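Local coordinates for protein 2-dehydro-3-deoxy-d-gluconate/2-dehydro-3-deoxy-phosphogluconate aldolase (Picrophilus torridus, PDB 4UXD) that belongs to the dihydrodipicolinate synthetase family of aldolases and has a beta/alpha-barrel fold, at residues T34-N48 with F74-V86. Sequence-based numbering, arbitrary orientation.
Sequences TPLDAHGNIDYNATN and FTLKERKDFLKFV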
# COMPACT_ATOMS: atom_id res chain seq x y z
N THR A 34 10.05 27.84 -5.40
CA THR A 34 9.53 29.19 -5.26
C THR A 34 10.15 29.86 -4.02
O THR A 34 9.65 29.66 -2.91
CB THR A 34 8.01 29.15 -5.13
OG1 THR A 34 7.48 28.30 -6.15
CG2 THR A 34 7.41 30.53 -5.25
N PRO A 35 11.23 30.65 -4.20
CA PRO A 35 11.92 31.21 -3.03
C PRO A 35 10.99 32.04 -2.13
O PRO A 35 10.14 32.76 -2.65
CB PRO A 35 13.01 32.09 -3.64
CG PRO A 35 13.26 31.51 -4.98
CD PRO A 35 11.90 31.05 -5.45
N LEU A 36 11.15 31.90 -0.81
CA LEU A 36 10.29 32.58 0.16
C LEU A 36 11.08 33.42 1.17
O LEU A 36 12.19 33.05 1.61
CB LEU A 36 9.43 31.57 0.92
CG LEU A 36 8.56 30.57 0.15
CD1 LEU A 36 7.95 29.56 1.13
CD2 LEU A 36 7.47 31.27 -0.67
N ASP A 37 10.49 34.54 1.57
CA ASP A 37 11.06 35.39 2.59
C ASP A 37 10.84 34.78 3.97
O ASP A 37 10.24 33.72 4.10
CB ASP A 37 10.47 36.81 2.51
CG ASP A 37 8.96 36.84 2.75
OD1 ASP A 37 8.43 36.06 3.57
OD2 ASP A 37 8.29 37.69 2.13
N ALA A 38 11.30 35.46 5.01
CA ALA A 38 11.07 35.02 6.38
C ALA A 38 9.57 34.93 6.76
O ALA A 38 9.24 34.37 7.80
CB ALA A 38 11.79 35.96 7.35
N HIS A 39 8.68 35.44 5.91
CA HIS A 39 7.23 35.36 6.18
C HIS A 39 6.49 34.37 5.24
O HIS A 39 5.26 34.38 5.18
CB HIS A 39 6.61 36.76 6.08
CG HIS A 39 7.29 37.77 6.94
ND1 HIS A 39 7.58 39.05 6.52
CD2 HIS A 39 7.77 37.67 8.21
CE1 HIS A 39 8.19 39.70 7.49
NE2 HIS A 39 8.33 38.89 8.52
N GLY A 40 7.23 33.52 4.55
CA GLY A 40 6.63 32.51 3.68
C GLY A 40 5.83 33.05 2.50
O GLY A 40 4.92 32.37 2.02
N ASN A 41 6.15 34.26 2.05
CA ASN A 41 5.60 34.81 0.81
C ASN A 41 6.70 34.87 -0.24
O ASN A 41 7.87 34.84 0.11
CB ASN A 41 5.01 36.20 1.03
CG ASN A 41 4.05 36.26 2.19
OD1 ASN A 41 4.19 37.09 3.08
ND2 ASN A 41 3.07 35.36 2.19
N ILE A 42 6.32 34.96 -1.51
CA ILE A 42 7.29 34.84 -2.58
C ILE A 42 8.28 36.00 -2.56
O ILE A 42 7.90 37.17 -2.62
CB ILE A 42 6.61 34.75 -3.95
CG1 ILE A 42 5.67 33.55 -3.98
CG2 ILE A 42 7.67 34.63 -5.06
CD1 ILE A 42 5.01 33.28 -5.31
N ASP A 43 9.56 35.64 -2.49
CA ASP A 43 10.67 36.57 -2.50
C ASP A 43 11.17 36.73 -3.94
O ASP A 43 11.96 35.92 -4.42
CB ASP A 43 11.78 36.06 -1.57
CG ASP A 43 13.02 36.95 -1.57
OD1 ASP A 43 13.01 38.01 -2.23
OD2 ASP A 43 13.99 36.59 -0.89
N TYR A 44 10.71 37.78 -4.61
CA TYR A 44 10.96 37.95 -6.03
C TYR A 44 12.39 38.35 -6.33
O TYR A 44 12.90 38.12 -7.42
CB TYR A 44 9.98 38.96 -6.62
CG TYR A 44 8.60 38.36 -6.82
CD1 TYR A 44 8.36 37.51 -7.88
CD2 TYR A 44 7.57 38.60 -5.93
CE1 TYR A 44 7.12 36.94 -8.06
CE2 TYR A 44 6.34 38.03 -6.09
CZ TYR A 44 6.11 37.20 -7.17
OH TYR A 44 4.88 36.63 -7.37
N ASN A 45 13.07 38.91 -5.35
CA ASN A 45 14.49 39.17 -5.51
C ASN A 45 15.29 37.85 -5.53
O ASN A 45 16.18 37.67 -6.38
CB ASN A 45 15.00 40.08 -4.39
CG ASN A 45 16.35 40.68 -4.72
OD1 ASN A 45 16.62 41.06 -5.86
ND2 ASN A 45 17.21 40.74 -3.72
N ALA A 46 14.99 36.94 -4.61
CA ALA A 46 15.65 35.62 -4.61
C ALA A 46 15.29 34.82 -5.87
O ALA A 46 16.14 34.13 -6.43
CB ALA A 46 15.29 34.84 -3.37
N THR A 47 14.04 34.93 -6.32
CA THR A 47 13.62 34.28 -7.56
C THR A 47 14.52 34.72 -8.71
O THR A 47 14.78 33.95 -9.64
CB THR A 47 12.15 34.61 -7.89
OG1 THR A 47 11.32 34.21 -6.80
CG2 THR A 47 11.68 33.91 -9.15
N ASN A 48 14.99 35.96 -8.66
CA ASN A 48 15.90 36.48 -9.68
C ASN A 48 17.29 35.87 -9.50
O ASN A 48 17.95 35.47 -10.46
CB ASN A 48 15.96 38.00 -9.62
CG ASN A 48 16.44 38.61 -10.92
OD1 ASN A 48 17.64 38.86 -11.10
ND2 ASN A 48 15.52 38.86 -11.84
N PHE A 74 0.13 27.80 -2.85
CA PHE A 74 -0.06 29.19 -3.26
C PHE A 74 -1.44 29.43 -3.84
O PHE A 74 -2.11 28.50 -4.32
CB PHE A 74 1.01 29.60 -4.29
CG PHE A 74 2.42 29.47 -3.78
CD1 PHE A 74 2.94 30.41 -2.92
CD2 PHE A 74 3.21 28.40 -4.16
CE1 PHE A 74 4.23 30.28 -2.46
CE2 PHE A 74 4.50 28.27 -3.68
CZ PHE A 74 5.00 29.21 -2.84
N THR A 75 -1.86 30.69 -3.81
CA THR A 75 -3.12 31.11 -4.41
C THR A 75 -3.01 31.13 -5.91
O THR A 75 -1.92 31.20 -6.47
CB THR A 75 -3.54 32.52 -3.95
OG1 THR A 75 -2.60 33.48 -4.44
CG2 THR A 75 -3.61 32.61 -2.44
N LEU A 76 -4.15 31.09 -6.57
CA LEU A 76 -4.19 31.33 -8.01
C LEU A 76 -3.54 32.67 -8.36
O LEU A 76 -2.79 32.77 -9.33
CB LEU A 76 -5.64 31.30 -8.49
CG LEU A 76 -5.86 31.29 -9.99
CD1 LEU A 76 -5.25 30.05 -10.65
CD2 LEU A 76 -7.35 31.41 -10.28
N LYS A 77 -3.81 33.70 -7.57
CA LYS A 77 -3.23 35.02 -7.82
C LYS A 77 -1.71 35.03 -7.66
O LYS A 77 -1.00 35.55 -8.52
CB LYS A 77 -3.88 36.05 -6.91
CG LYS A 77 -5.35 36.30 -7.23
CD LYS A 77 -6.01 37.20 -6.20
CE LYS A 77 -7.47 37.41 -6.53
NZ LYS A 77 -8.26 37.75 -5.31
N GLU A 78 -1.21 34.47 -6.57
CA GLU A 78 0.25 34.33 -6.38
C GLU A 78 0.92 33.56 -7.50
O GLU A 78 2.09 33.79 -7.82
CB GLU A 78 0.56 33.62 -5.07
CG GLU A 78 0.37 34.46 -3.84
CD GLU A 78 0.43 33.62 -2.59
OE1 GLU A 78 -0.22 32.54 -2.56
OE2 GLU A 78 1.14 34.01 -1.64
N ARG A 79 0.19 32.62 -8.09
CA ARG A 79 0.76 31.74 -9.10
C ARG A 79 0.81 32.47 -10.43
O ARG A 79 1.82 32.42 -11.13
CB ARG A 79 -0.04 30.44 -9.21
CG ARG A 79 0.22 29.47 -8.04
CD ARG A 79 -0.67 28.25 -8.12
NE ARG A 79 -0.22 27.33 -9.16
CZ ARG A 79 -0.98 26.40 -9.73
NH1 ARG A 79 -2.25 26.27 -9.35
NH2 ARG A 79 -0.48 25.60 -10.67
N LYS A 80 -0.26 33.16 -10.78
CA LYS A 80 -0.25 33.99 -11.98
C LYS A 80 0.90 34.97 -11.90
O LYS A 80 1.66 35.16 -12.85
CB LYS A 80 -1.56 34.73 -12.15
CG LYS A 80 -2.72 33.91 -12.63
CD LYS A 80 -3.92 34.83 -12.83
CE LYS A 80 -5.23 34.08 -12.76
NZ LYS A 80 -6.38 35.03 -12.66
N ASP A 81 1.04 35.59 -10.73
CA ASP A 81 2.06 36.62 -10.55
C ASP A 81 3.45 36.03 -10.73
O ASP A 81 4.29 36.63 -11.41
CB ASP A 81 1.91 37.29 -9.17
CG ASP A 81 0.70 38.23 -9.10
OD1 ASP A 81 0.19 38.66 -10.17
OD2 ASP A 81 0.27 38.52 -7.97
N PHE A 82 3.69 34.84 -10.18
CA PHE A 82 5.02 34.22 -10.27
C PHE A 82 5.39 33.82 -11.71
O PHE A 82 6.52 34.02 -12.16
CB PHE A 82 5.08 33.01 -9.35
CG PHE A 82 6.45 32.43 -9.19
CD1 PHE A 82 7.38 33.01 -8.34
CD2 PHE A 82 6.79 31.26 -9.85
CE1 PHE A 82 8.63 32.45 -8.17
CE2 PHE A 82 8.04 30.69 -9.68
CZ PHE A 82 8.96 31.29 -8.84
N LEU A 83 4.44 33.25 -12.45
CA LEU A 83 4.67 32.92 -13.85
C LEU A 83 5.03 34.19 -14.63
O LEU A 83 5.86 34.16 -15.54
CB LEU A 83 3.44 32.24 -14.46
CG LEU A 83 2.97 30.92 -13.85
CD1 LEU A 83 1.85 30.32 -14.69
CD2 LEU A 83 4.11 29.92 -13.70
N LYS A 84 4.40 35.30 -14.28
CA LYS A 84 4.70 36.56 -14.94
C LYS A 84 6.14 36.98 -14.65
O LYS A 84 6.89 37.34 -15.56
CB LYS A 84 3.72 37.64 -14.51
CG LYS A 84 3.39 38.66 -15.60
CD LYS A 84 2.40 39.70 -15.13
CE LYS A 84 3.04 40.68 -14.16
NZ LYS A 84 2.13 41.80 -13.77
N PHE A 85 6.54 36.93 -13.39
CA PHE A 85 7.86 37.38 -13.02
C PHE A 85 8.89 36.58 -13.78
O PHE A 85 9.76 37.14 -14.46
CB PHE A 85 8.09 37.25 -11.51
CG PHE A 85 9.45 37.71 -11.06
CD1 PHE A 85 9.71 39.06 -10.85
CD2 PHE A 85 10.47 36.80 -10.81
CE1 PHE A 85 10.97 39.50 -10.42
CE2 PHE A 85 11.73 37.23 -10.38
CZ PHE A 85 11.97 38.58 -10.19
N VAL A 86 8.77 35.26 -13.71
CA VAL A 86 9.72 34.37 -14.35
C VAL A 86 9.76 34.61 -15.85
O VAL A 86 10.84 34.62 -16.45
CB VAL A 86 9.37 32.91 -14.04
CG1 VAL A 86 10.23 31.95 -14.84
CG2 VAL A 86 9.52 32.67 -12.54
O HOH W 1 3.55 35.51 -1.95
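F85 and Y44 meet as a T-shaped pair: the edge of the tyrosine ring, led by CD1, stands over the phenylalanine face, with centroids 5.0 Å apart and planes at 60°. Y44 CB adds a CH-pi contact over the same ring, and T47 CG2 reaches F85 CE2 at 3.5 Å. One turn earlier on the helix, F82 fills the middle. T34 CG2 lies over one of its faces, offset toward the rim, V86 CG2 of its own helix covers the opposite face, and T47 OG1 sits at the edge. With CG anti to the backbone N (chi1 -171°), the F82 ring swings across to the 34-48 segment. I42 branches between F74 and F82, CG2 lying 3.7 Å from F82 CD1 and CG1 3.9 Å from F74 CE1; L36 CD2 meets F74 in the plane of its ring.

The T47 hydroxyl donates to D43 O, which also accepts from T47 N, fixing the T47 methyl toward F82 and F85. A water links I42 N to E78 OE2, which is also salt-bridged to R287. E78 OE1 takes the N-H of T75 at 2.8 Å, while T75, the N-cap of helix 76-88, accepts from E78 N at OG1, completing a capping box. Hydrophobic packing thus joins loop 34-43 and the start of helix 44-56 to F74 and helix 76-88, segments 44-48 and 76-86 crossing at -39°, on the outside of a beta/alpha barrel, the fold of the dihydrodipicolinate synthetase family.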